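Local coordinates for A1 protein (Enterobacteria phage Qbeta, PDB 3RLK) that is a minor structural protein made by read-through of the coat protein stop codon, and probably serves the virion in infecting its host, at residues 68-79 with 89-100. Residues are numbered along the deposited sequence; the frame is centred on the assembly and turned at random.
Sequences KDLLGNTKWRDW and RGCRGNGYIDLD
Trp76, with CG anti to its carbonyl carbon (chi1 -64°), lays its indole over Cys91, whose SG is turned anti to the backbone N (chi1 179°). Cys91 CB stands 3.4 Å from the centroid of the Trp76 six-membered ring, almost on the ring normal, a CH-pi contact; SG lies over the same ring, making a sulfur-aromatic contact. The indole's rotation is fixed at its edge, where Trp76 NE1 donates to an in-plane lone pair of Arg89 O (2.9 Å). The backbones meet in a short two-stranded antiparallel sheet, 71-72 with 90-91, anchored by Gly72 N to Gly90 O at 2.9 Å. Past strand 71-72, Thr74 turns back on Cys91, whose O accepts from both Thr74 N and Thr74 OG1. Arg92 closes the other end, NH2 reaching Lys68 O (3.0 Å) and NE reaching Leu71 O (2.9 Å). Asp98 sits on strand 96-98, an outer strand of the three-stranded sheet with 154-159 and 183-188. Its carboxylate grips the turn at Trp76-Trp79 through syn lone pairs, OD1 taking Arg77 N (2.7 Å) and OD2 taking Asp78 N (2.8 Å), while Asp98 O receives Trp79 NE1 at 2.7 Å, in the indole plane.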
loop_
_atom_site.group_PDB
_atom_site.type_symbol
_atom_site.label_atom_id
_atom_site.label_comp_id
_atom_site.label_asym_id
_atom_site.label_seq_id
_atom_site.Cartn_x
_atom_site.Cartn_y
_atom_site.Cartn_z
ATOM N N LYS A 68 -3.621 -16.529 2.427
ATOM C CA LYS A 68 -4.662 -17.077 1.514
ATOM C C LYS A 68 -5.922 -16.190 1.526
ATOM O O LYS A 68 -6.688 -16.230 0.549
ATOM C CB LYS A 68 -5.023 -18.532 1.798
ATOM C CG LYS A 68 -5.813 -18.826 3.100
ATOM C CD LYS A 68 -6.471 -20.183 3.099
ATOM C CE LYS A 68 -7.759 -20.129 3.916
ATOM N NZ LYS A 68 -7.480 -20.114 5.391
ATOM N N ASP A 69 -6.135 -15.380 2.575
ATOM C CA ASP A 69 -7.352 -14.525 2.581
ATOM C C ASP A 69 -7.408 -13.522 1.429
ATOM O O ASP A 69 -8.508 -13.105 0.997
ATOM C CB ASP A 69 -7.466 -13.699 3.880
ATOM C CG ASP A 69 -7.658 -14.575 5.096
ATOM O OD1 ASP A 69 -8.201 -15.693 4.864
ATOM O OD2 ASP A 69 -7.216 -14.218 6.218
ATOM N N LEU A 70 -6.221 -13.140 0.954
ATOM C CA LEU A 70 -6.097 -12.104 -0.069
ATOM C C LEU A 70 -5.960 -12.646 -1.467
ATOM O O LEU A 70 -5.859 -11.831 -2.409
ATOM C CB LEU A 70 -4.882 -11.225 0.238
ATOM C CG LEU A 70 -4.743 -10.768 1.690
ATOM C CD1 LEU A 70 -3.438 -10.018 1.914
ATOM C CD2 LEU A 70 -5.911 -9.863 2.186
ATOM N N LEU A 71 -5.875 -13.989 -1.582
ATOM C CA LEU A 71 -5.623 -14.673 -2.840
ATOM C C LEU A 71 -6.901 -15.365 -3.372
ATOM O O LEU A 71 -7.847 -15.595 -2.628
ATOM C CB LEU A 71 -4.545 -15.714 -2.733
ATOM C CG LEU A 71 -3.163 -15.108 -2.332
ATOM C CD1 LEU A 71 -2.166 -16.268 -2.312
ATOM C CD2 LEU A 71 -2.629 -13.930 -3.174
ATOM N N GLY A 72 -6.978 -15.542 -4.677
ATOM C CA GLY A 72 -8.136 -16.236 -5.221
ATOM C C GLY A 72 -7.931 -16.371 -6.686
ATOM O O GLY A 72 -6.776 -16.502 -7.141
ATOM N N ASN A 73 -9.042 -16.359 -7.431
ATOM C CA ASN A 73 -8.927 -16.521 -8.876
ATOM C C ASN A 73 -9.254 -15.335 -9.805
ATOM O O ASN A 73 -9.461 -15.505 -11.042
ATOM C CB ASN A 73 -9.695 -17.810 -9.321
ATOM C CG ASN A 73 -11.195 -17.675 -9.128
ATOM O OD1 ASN A 73 -11.683 -16.608 -8.782
ATOM N ND2 ASN A 73 -11.922 -18.740 -9.339
ATOM N N THR A 74 -9.297 -14.132 -9.246
ATOM C CA THR A 74 -9.574 -12.960 -10.057
ATOM C C THR A 74 -8.266 -12.227 -10.480
ATOM O O THR A 74 -7.180 -12.501 -9.930
ATOM C CB THR A 74 -10.550 -12.039 -9.330
ATOM O OG1 THR A 74 -9.876 -11.404 -8.237
ATOM C CG2 THR A 74 -11.782 -12.812 -8.812
ATOM N N LYS A 75 -8.354 -11.323 -11.454
ATOM C CA LYS A 75 -7.127 -10.713 -11.932
ATOM C C LYS A 75 -6.628 -9.539 -11.044
ATOM O O LYS A 75 -7.416 -8.731 -10.616
ATOM C CB LYS A 75 -7.210 -10.395 -13.422
ATOM C CG LYS A 75 -8.046 -9.296 -13.879
ATOM C CD LYS A 75 -7.779 -9.249 -15.417
ATOM C CE LYS A 75 -8.475 -8.108 -16.195
ATOM N NZ LYS A 75 -8.659 -8.535 -17.623
ATOM N N TRP A 76 -5.317 -9.453 -10.804
ATOM C CA TRP A 76 -4.763 -8.253 -10.194
ATOM C C TRP A 76 -4.830 -7.131 -11.233
ATOM O O TRP A 76 -4.731 -7.421 -12.455
ATOM C CB TRP A 76 -3.269 -8.480 -9.876
ATOM C CG TRP A 76 -3.086 -9.532 -8.895
ATOM C CD1 TRP A 76 -2.633 -10.840 -9.133
ATOM C CD2 TRP A 76 -3.272 -9.412 -7.502
ATOM N NE1 TRP A 76 -2.590 -11.523 -7.951
ATOM C CE2 TRP A 76 -2.987 -10.690 -6.927
ATOM C CE3 TRP A 76 -3.693 -8.367 -6.668
ATOM C CZ2 TRP A 76 -3.054 -10.921 -5.554
ATOM C CZ3 TRP A 76 -3.786 -8.599 -5.285
ATOM C CH2 TRP A 76 -3.477 -9.871 -4.742
ATOM N N ARG A 77 -4.961 -5.870 -10.769
ATOM C CA ARG A 77 -4.864 -4.694 -11.648
ATOM C C ARG A 77 -3.479 -4.655 -12.323
ATOM O O ARG A 77 -3.399 -4.303 -13.472
ATOM C CB ARG A 77 -5.133 -3.367 -10.872
ATOM C CG ARG A 77 -6.586 -3.060 -10.620
ATOM C CD ARG A 77 -7.274 -2.533 -11.866
ATOM N NE ARG A 77 -8.588 -2.034 -11.484
ATOM C CZ ARG A 77 -9.673 -2.799 -11.448
ATOM N NH1 ARG A 77 -9.553 -4.085 -11.787
ATOM N NH2 ARG A 77 -10.864 -2.305 -11.086
ATOM N N ASP A 78 -2.407 -4.969 -11.566
ATOM C CA ASP A 78 -1.024 -5.017 -12.081
ATOM C C ASP A 78 -0.716 -3.694 -12.785
ATOM O O ASP A 78 -0.269 -3.676 -13.896
ATOM C CB ASP A 78 -0.829 -6.286 -12.987
ATOM C CG ASP A 78 0.658 -6.528 -13.345
ATOM O OD1 ASP A 78 1.585 -6.031 -12.630
ATOM O OD2 ASP A 78 0.918 -7.166 -14.360
ATOM N N TRP A 79 -0.973 -2.583 -12.073
ATOM C CA TRP A 79 -0.926 -1.228 -12.615
ATOM C C TRP A 79 0.400 -0.923 -13.312
ATOM O O TRP A 79 0.415 -0.321 -14.414
ATOM C CB TRP A 79 -1.111 -0.259 -11.433
ATOM C CG TRP A 79 -2.395 -0.380 -10.602
ATOM C CD1 TRP A 79 -2.586 -1.076 -9.407
ATOM C CD2 TRP A 79 -3.662 0.180 -10.935
ATOM N NE1 TRP A 79 -3.874 -0.907 -8.957
ATOM C CE2 TRP A 79 -4.566 -0.149 -9.878
ATOM C CE3 TRP A 79 -4.128 0.975 -12.023
ATOM C CZ2 TRP A 79 -5.936 0.273 -9.876
ATOM C CZ3 TRP A 79 -5.479 1.410 -12.025
ATOM C CH2 TRP A 79 -6.365 1.077 -10.926
ATOM N N ARG A 89 -0.594 -16.610 -8.555
ATOM C CA ARG A 89 -1.878 -16.795 -7.903
ATOM C C ARG A 89 -2.645 -15.429 -8.067
ATOM O O ARG A 89 -2.033 -14.337 -8.082
ATOM C CB ARG A 89 -1.696 -17.273 -6.432
ATOM C CG ARG A 89 -3.014 -17.672 -5.721
ATOM C CD ARG A 89 -3.698 -19.002 -6.164
ATOM N NE ARG A 89 -4.596 -18.905 -7.309
ATOM C CZ ARG A 89 -5.619 -19.763 -7.521
ATOM N NH1 ARG A 89 -6.430 -19.664 -8.589
ATOM N NH2 ARG A 89 -5.875 -20.729 -6.628
ATOM N N GLY A 90 -3.940 -15.555 -8.318
ATOM C CA GLY A 90 -4.810 -14.417 -8.455
ATOM C C GLY A 90 -5.176 -13.756 -7.131
ATOM O O GLY A 90 -4.777 -14.166 -6.023
ATOM N N CYS A 91 -5.956 -12.698 -7.307
ATOM C CA CYS A 91 -6.489 -11.950 -6.215
ATOM C C CYS A 91 -7.796 -12.532 -5.740
ATOM O O CYS A 91 -8.626 -13.031 -6.563
ATOM C CB CYS A 91 -6.626 -10.507 -6.682
ATOM S SG CYS A 91 -7.336 -9.255 -5.472
ATOM N N ARG A 92 -8.031 -12.395 -4.414
ATOM C CA ARG A 92 -9.295 -12.785 -3.825
ATOM C C ARG A 92 -10.461 -12.010 -4.505
ATOM O O ARG A 92 -11.554 -12.533 -4.730
ATOM C CB ARG A 92 -9.311 -12.503 -2.310
ATOM C CG ARG A 92 -10.675 -12.758 -1.660
ATOM C CD ARG A 92 -11.133 -14.212 -1.873
ATOM N NE ARG A 92 -10.213 -15.093 -1.120
ATOM C CZ ARG A 92 -10.568 -16.036 -0.230
ATOM N NH1 ARG A 92 -11.863 -16.326 -0.017
ATOM N NH2 ARG A 92 -9.598 -16.785 0.377
ATOM N N GLY A 93 -10.189 -10.767 -4.861
ATOM C CA GLY A 93 -11.209 -9.892 -5.411
ATOM C C GLY A 93 -12.297 -9.692 -4.375
ATOM O O GLY A 93 -12.047 -9.663 -3.128
ATOM N N ASN A 94 -13.524 -9.587 -4.884
ATOM C CA ASN A 94 -14.689 -9.141 -4.100
ATOM C C ASN A 94 -14.381 -7.985 -3.109
ATOM O O ASN A 94 -14.740 -8.026 -1.897
ATOM C CB ASN A 94 -15.371 -10.306 -3.380
ATOM C CG ASN A 94 -16.891 -10.039 -3.111
ATOM O OD1 ASN A 94 -17.691 -9.802 -4.043
ATOM N ND2 ASN A 94 -17.281 -10.118 -1.858
ATOM N N GLY A 95 -13.691 -6.987 -3.622
ATOM C CA GLY A 95 -13.423 -5.796 -2.845
ATOM C C GLY A 95 -11.925 -5.654 -2.594
ATOM O O GLY A 95 -11.458 -4.521 -2.511
ATOM N N TYR A 96 -11.202 -6.781 -2.522
ATOM C CA TYR A 96 -9.694 -6.752 -2.385
ATOM C C TYR A 96 -9.124 -6.411 -3.744
ATOM O O TYR A 96 -9.672 -6.854 -4.754
ATOM C CB TYR A 96 -9.113 -8.095 -2.008
ATOM C CG TYR A 96 -9.269 -8.399 -0.573
ATOM C CD1 TYR A 96 -8.551 -7.634 0.389
ATOM C CD2 TYR A 96 -10.175 -9.356 -0.139
ATOM C CE1 TYR A 96 -8.707 -7.893 1.774
ATOM C CE2 TYR A 96 -10.305 -9.643 1.242
ATOM C CZ TYR A 96 -9.603 -8.896 2.175
ATOM O OH TYR A 96 -9.765 -9.152 3.528
ATOM N N ILE A 97 -8.055 -5.632 -3.762
ATOM C CA ILE A 97 -7.453 -5.163 -5.005
ATOM C C ILE A 97 -6.005 -4.716 -4.698
ATOM O O ILE A 97 -5.716 -4.279 -3.608
ATOM C CB ILE A 97 -8.281 -4.034 -5.691
ATOM C CG1 ILE A 97 -7.963 -3.979 -7.213
ATOM C CG2 ILE A 97 -8.073 -2.683 -5.056
ATOM C CD1 ILE A 97 -8.120 -5.396 -8.002
ATOM N N ASP A 98 -5.121 -4.802 -5.678
ATOM C CA ASP A 98 -3.745 -4.272 -5.514
ATOM C C ASP A 98 -3.684 -2.756 -5.804
ATOM O O ASP A 98 -4.400 -2.278 -6.676
ATOM C CB ASP A 98 -2.724 -4.987 -6.439
ATOM C CG ASP A 98 -3.158 -5.008 -7.904
ATOM O OD1 ASP A 98 -4.354 -5.253 -8.194
ATOM O OD2 ASP A 98 -2.291 -4.863 -8.796
ATOM N N LEU A 99 -2.790 -2.044 -5.112
ATOM C CA LEU A 99 -2.523 -0.640 -5.396
ATOM C C LEU A 99 -1.277 -0.496 -6.289
ATOM O O LEU A 99 -0.523 -1.456 -6.475
ATOM C CB LEU A 99 -2.295 0.102 -4.065
ATOM C CG LEU A 99 -3.293 -0.136 -2.917
ATOM C CD1 LEU A 99 -2.960 0.947 -1.929
ATOM C CD2 LEU A 99 -4.769 0.019 -3.329
ATOM N N ASP A 100 -1.083 0.713 -6.835
ATOM C CA ASP A 100 0.012 0.982 -7.746
ATOM C C ASP A 100 1.239 1.407 -6.949
ATOM O O ASP A 100 1.440 2.569 -6.645
ATOM C CB ASP A 100 -0.403 1.984 -8.786
ATOM C CG ASP A 100 0.667 2.212 -9.869
ATOM O OD1 ASP A 100 1.872 1.861 -9.678
ATOM O OD2 ASP A 100 0.281 2.824 -10.886
HETATM O O HOH W 1 -11.289 -15.120 -5.971
#